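Local coordinates for uncharacterized protein BT9727_2919 (Bacillus thuringiensis serovar konkukian, PDB 3GGM) that is uncharacterized but is probably part of an amidohydrolase acting on carbon-nitrogen bonds other than peptide bonds, represented here by an N-terminal fragment, at residues M6-G11 and S24-T29. Numbering follows the deposited sequence.
Sequences MILYNG and SAIAIT
Leu8 and Ile26 exchange two backbone hydrogen bonds, Leu8 N to Ile26 O at 2.9 Å and Ile26 N to Leu8 O at 2.8 Å. Met6 and Ile28 form the next such pair. Between them, Ile7 and Ala27 make a non-hydrogen-bonded pair. The tight part lies on the face of Met6, Leu8, Ile26 and Ile28. Leu8 runs alongside Ile26, and both its CB and its CD1 lie 3.9 Å from Ile26 CG2. Ile26 CG1 is anti to the backbone N (chi1 -175°), which leaves CG2 as the branch that meets Leu8. The Leu8 CD1 methyl also reaches Ile28 CD1, at 4.1 Å. His69 of a second subunit packs on Leu8, and Leu74 of that subunit on Ile28. These antiparallel strands, 6-9 and 22-29, belong to a mixed beta-sheet, and strand 50-53 runs parallel to 6-9 on its other edge. On the other face these strands share less: Ile7 CG1 meets Ala27 CB at 4.2 Å, and Tyr9 CB meets Ala25 CB at 3.6 Å. Leu42 and Ala45 cover Ile7. Beyond Tyr9 the regular pairing is interrupted at a more open end. Gly11 N still bonds to Ser24 O. A water bridges Asn10 N and Ser24 OG, while Asn10 ND2 bonds Asp53.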
ATOM      1  N   MET A   6      -6.711  20.197  -8.954  1.00 34.61           N
ATOM      2  CA  MET A   6      -7.136  19.679  -7.662  1.00 33.47           C
ATOM      3  C   MET A   6      -6.219  20.150  -6.540  1.00 31.50           C
ATOM      4  O   MET A   6      -5.017  20.300  -6.736  1.00 28.65           O
ATOM      5  CB  MET A   6      -7.137  18.146  -7.721  1.00 35.53           C
ATOM      6  CG  MET A   6      -7.204  17.447  -6.376  1.00 38.91           C
ATOM      7  SD  MET A   6      -8.801  17.603  -5.566  1.00 43.51           S
ATOM      8  CE  MET A   6      -9.769  16.436  -6.577  1.00 43.28           C
ATOM      9  N   ILE A   7      -6.802  20.381  -5.368  1.00 29.60           N
ATOM     10  CA  ILE A   7      -6.048  20.797  -4.193  1.00 28.59           C
ATOM     11  C   ILE A   7      -6.595  20.060  -2.979  1.00 27.33           C
ATOM     12  O   ILE A   7      -7.751  20.243  -2.608  1.00 26.44           O
ATOM     13  CB  ILE A   7      -6.169  22.308  -3.924  1.00 29.34           C
ATOM     14  CG1 ILE A   7      -5.472  23.096  -5.035  1.00 31.76           C
ATOM     15  CG2 ILE A   7      -5.566  22.637  -2.559  1.00 30.60           C
ATOM     16  CD1 ILE A   7      -5.489  24.598  -4.830  1.00 30.81           C
ATOM     17  N   LEU A   8      -5.775  19.194  -2.391  1.00 24.97           N
ATOM     18  CA  LEU A   8      -6.186  18.468  -1.201  1.00 24.39           C
ATOM     19  C   LEU A   8      -5.486  19.196  -0.066  1.00 23.04           C
ATOM     20  O   LEU A   8      -4.269  19.377  -0.115  1.00 23.16           O
ATOM     21  CB  LEU A   8      -5.718  17.014  -1.252  1.00 24.87           C
ATOM     22  CG  LEU A   8      -6.274  16.101  -2.351  1.00 26.54           C
ATOM     23  CD1 LEU A   8      -5.560  16.376  -3.667  1.00 28.53           C
ATOM     24  CD2 LEU A   8      -6.056  14.652  -1.955  1.00 26.97           C
ATOM     25  N   TYR A   9      -6.244  19.632   0.938  1.00 21.91           N
ATOM     26  CA  TYR A   9      -5.645  20.351   2.065  1.00 21.98           C
ATOM     27  C   TYR A   9      -6.154  19.884   3.425  1.00 21.37           C
ATOM     28  O   TYR A   9      -7.047  19.042   3.516  1.00 18.21           O
ATOM     29  CB  TYR A   9      -5.892  21.854   1.929  1.00 21.09           C
ATOM     30  CG  TYR A   9      -7.356  22.223   2.025  1.00 22.63           C
ATOM     31  CD1 TYR A   9      -8.240  21.939   0.986  1.00 22.41           C
ATOM     32  CD2 TYR A   9      -7.865  22.804   3.186  1.00 21.92           C
ATOM     33  CE1 TYR A   9      -9.612  22.225   1.104  1.00 23.62           C
ATOM     34  CE2 TYR A   9      -9.222  23.092   3.315  1.00 24.66           C
ATOM     35  CZ  TYR A   9     -10.089  22.800   2.276  1.00 24.09           C
ATOM     36  OH  TYR A   9     -11.429  23.081   2.428  1.00 26.13           O
ATOM     37  N   ASN A  10      -5.570  20.456   4.475  1.00 20.07           N
ATOM     38  CA  ASN A  10      -5.903  20.143   5.860  1.00 20.13           C
ATOM     39  C   ASN A  10      -5.750  18.656   6.186  1.00 20.81           C
ATOM     40  O   ASN A  10      -6.594  18.050   6.868  1.00 19.58           O
ATOM     41  CB  ASN A  10      -7.321  20.631   6.185  1.00 20.01           C
ATOM     42  CG  ASN A  10      -7.675  20.451   7.642  1.00 20.39           C
ATOM     43  OD1 ASN A  10      -6.863  20.722   8.521  1.00 18.99           O
ATOM     44  ND2 ASN A  10      -8.906  20.006   7.910  1.00 19.15           N
ATOM     45  N   GLY A  11      -4.647  18.080   5.707  1.00 21.39           N
ATOM     46  CA  GLY A  11      -4.369  16.675   5.947  1.00 19.10           C
ATOM     47  C   GLY A  11      -2.938  16.433   6.384  1.00 18.99           C
ATOM     48  O   GLY A  11      -2.239  17.354   6.818  1.00 19.24           O
ATOM     49  N   SER A  24       0.547  19.690   4.783  1.00 16.76           N
ATOM     50  CA  SER A  24      -0.877  19.464   5.032  1.00 17.57           C
ATOM     51  C   SER A  24      -1.707  19.645   3.772  1.00 16.96           C
ATOM     52  O   SER A  24      -2.904  19.385   3.771  1.00 17.23           O
ATOM     53  CB  SER A  24      -1.399  20.417   6.110  1.00 17.77           C
ATOM     54  OG  SER A  24      -1.286  21.776   5.707  1.00 19.50           O
ATOM     55  N   ALA A  25      -1.074  20.097   2.697  1.00 18.31           N
ATOM     56  CA  ALA A  25      -1.808  20.330   1.465  1.00 19.09           C
ATOM     57  C   ALA A  25      -0.960  20.078   0.229  1.00 20.00           C
ATOM     58  O   ALA A  25       0.236  20.319   0.228  1.00 18.47           O
ATOM     59  CB  ALA A  25      -2.319  21.748   1.441  1.00 19.40           C
ATOM     60  N   ILE A  26      -1.606  19.610  -0.830  1.00 20.39           N
ATOM     61  CA  ILE A  26      -0.902  19.339  -2.068  1.00 24.92           C
ATOM     62  C   ILE A  26      -1.758  19.821  -3.234  1.00 23.95           C
ATOM     63  O   ILE A  26      -2.991  19.770  -3.167  1.00 23.59           O
ATOM     64  CB  ILE A  26      -0.627  17.821  -2.200  1.00 26.24           C
ATOM     65  CG1 ILE A  26       0.213  17.532  -3.438  1.00 28.88           C
ATOM     66  CG2 ILE A  26      -1.938  17.066  -2.290  1.00 26.36           C
ATOM     67  CD1 ILE A  26       0.576  16.063  -3.569  1.00 32.25           C
ATOM     68  N   ALA A  27      -1.104  20.306  -4.288  1.00 24.46           N
ATOM     69  CA  ALA A  27      -1.806  20.785  -5.478  1.00 25.83           C
ATOM     70  C   ALA A  27      -1.416  19.901  -6.658  1.00 27.39           C
ATOM     71  O   ALA A  27      -0.235  19.572  -6.836  1.00 27.19           O
ATOM     72  CB  ALA A  27      -1.447  22.253  -5.776  1.00 24.87           C
ATOM     73  N   ILE A  28      -2.413  19.537  -7.457  1.00 27.15           N
ATOM     74  CA  ILE A  28      -2.214  18.672  -8.615  1.00 29.07           C
ATOM     75  C   ILE A  28      -2.735  19.344  -9.875  1.00 31.26           C
ATOM     76  O   ILE A  28      -3.863  19.845  -9.901  1.00 29.72           O
ATOM     77  CB  ILE A  28      -2.966  17.328  -8.435  1.00 29.24           C
ATOM     78  CG1 ILE A  28      -2.457  16.617  -7.179  1.00 28.69           C
ATOM     79  CG2 ILE A  28      -2.793  16.439  -9.681  1.00 27.37           C
ATOM     80  CD1 ILE A  28      -3.233  15.359  -6.836  1.00 32.08           C
ATOM     81  N   THR A  29      -1.903  19.360 -10.914  1.00 33.46           N
ATOM     82  CA  THR A  29      -2.276  19.953 -12.194  1.00 34.99           C
ATOM     83  C   THR A  29      -2.060  18.877 -13.249  1.00 36.35           C
ATOM     84  O   THR A  29      -0.942  18.404 -13.450  1.00 34.37           O
ATOM     85  CB  THR A  29      -1.417  21.186 -12.492  1.00 35.64           C
ATOM     86  OG1 THR A  29      -1.509  22.090 -11.383  1.00 37.12           O
ATOM     87  CG2 THR A  29      -1.906  21.893 -13.757  1.00 35.87           C
TER
HETATM   88  O   HOH W   1      -3.806  22.699   4.798  1.00 22.99           O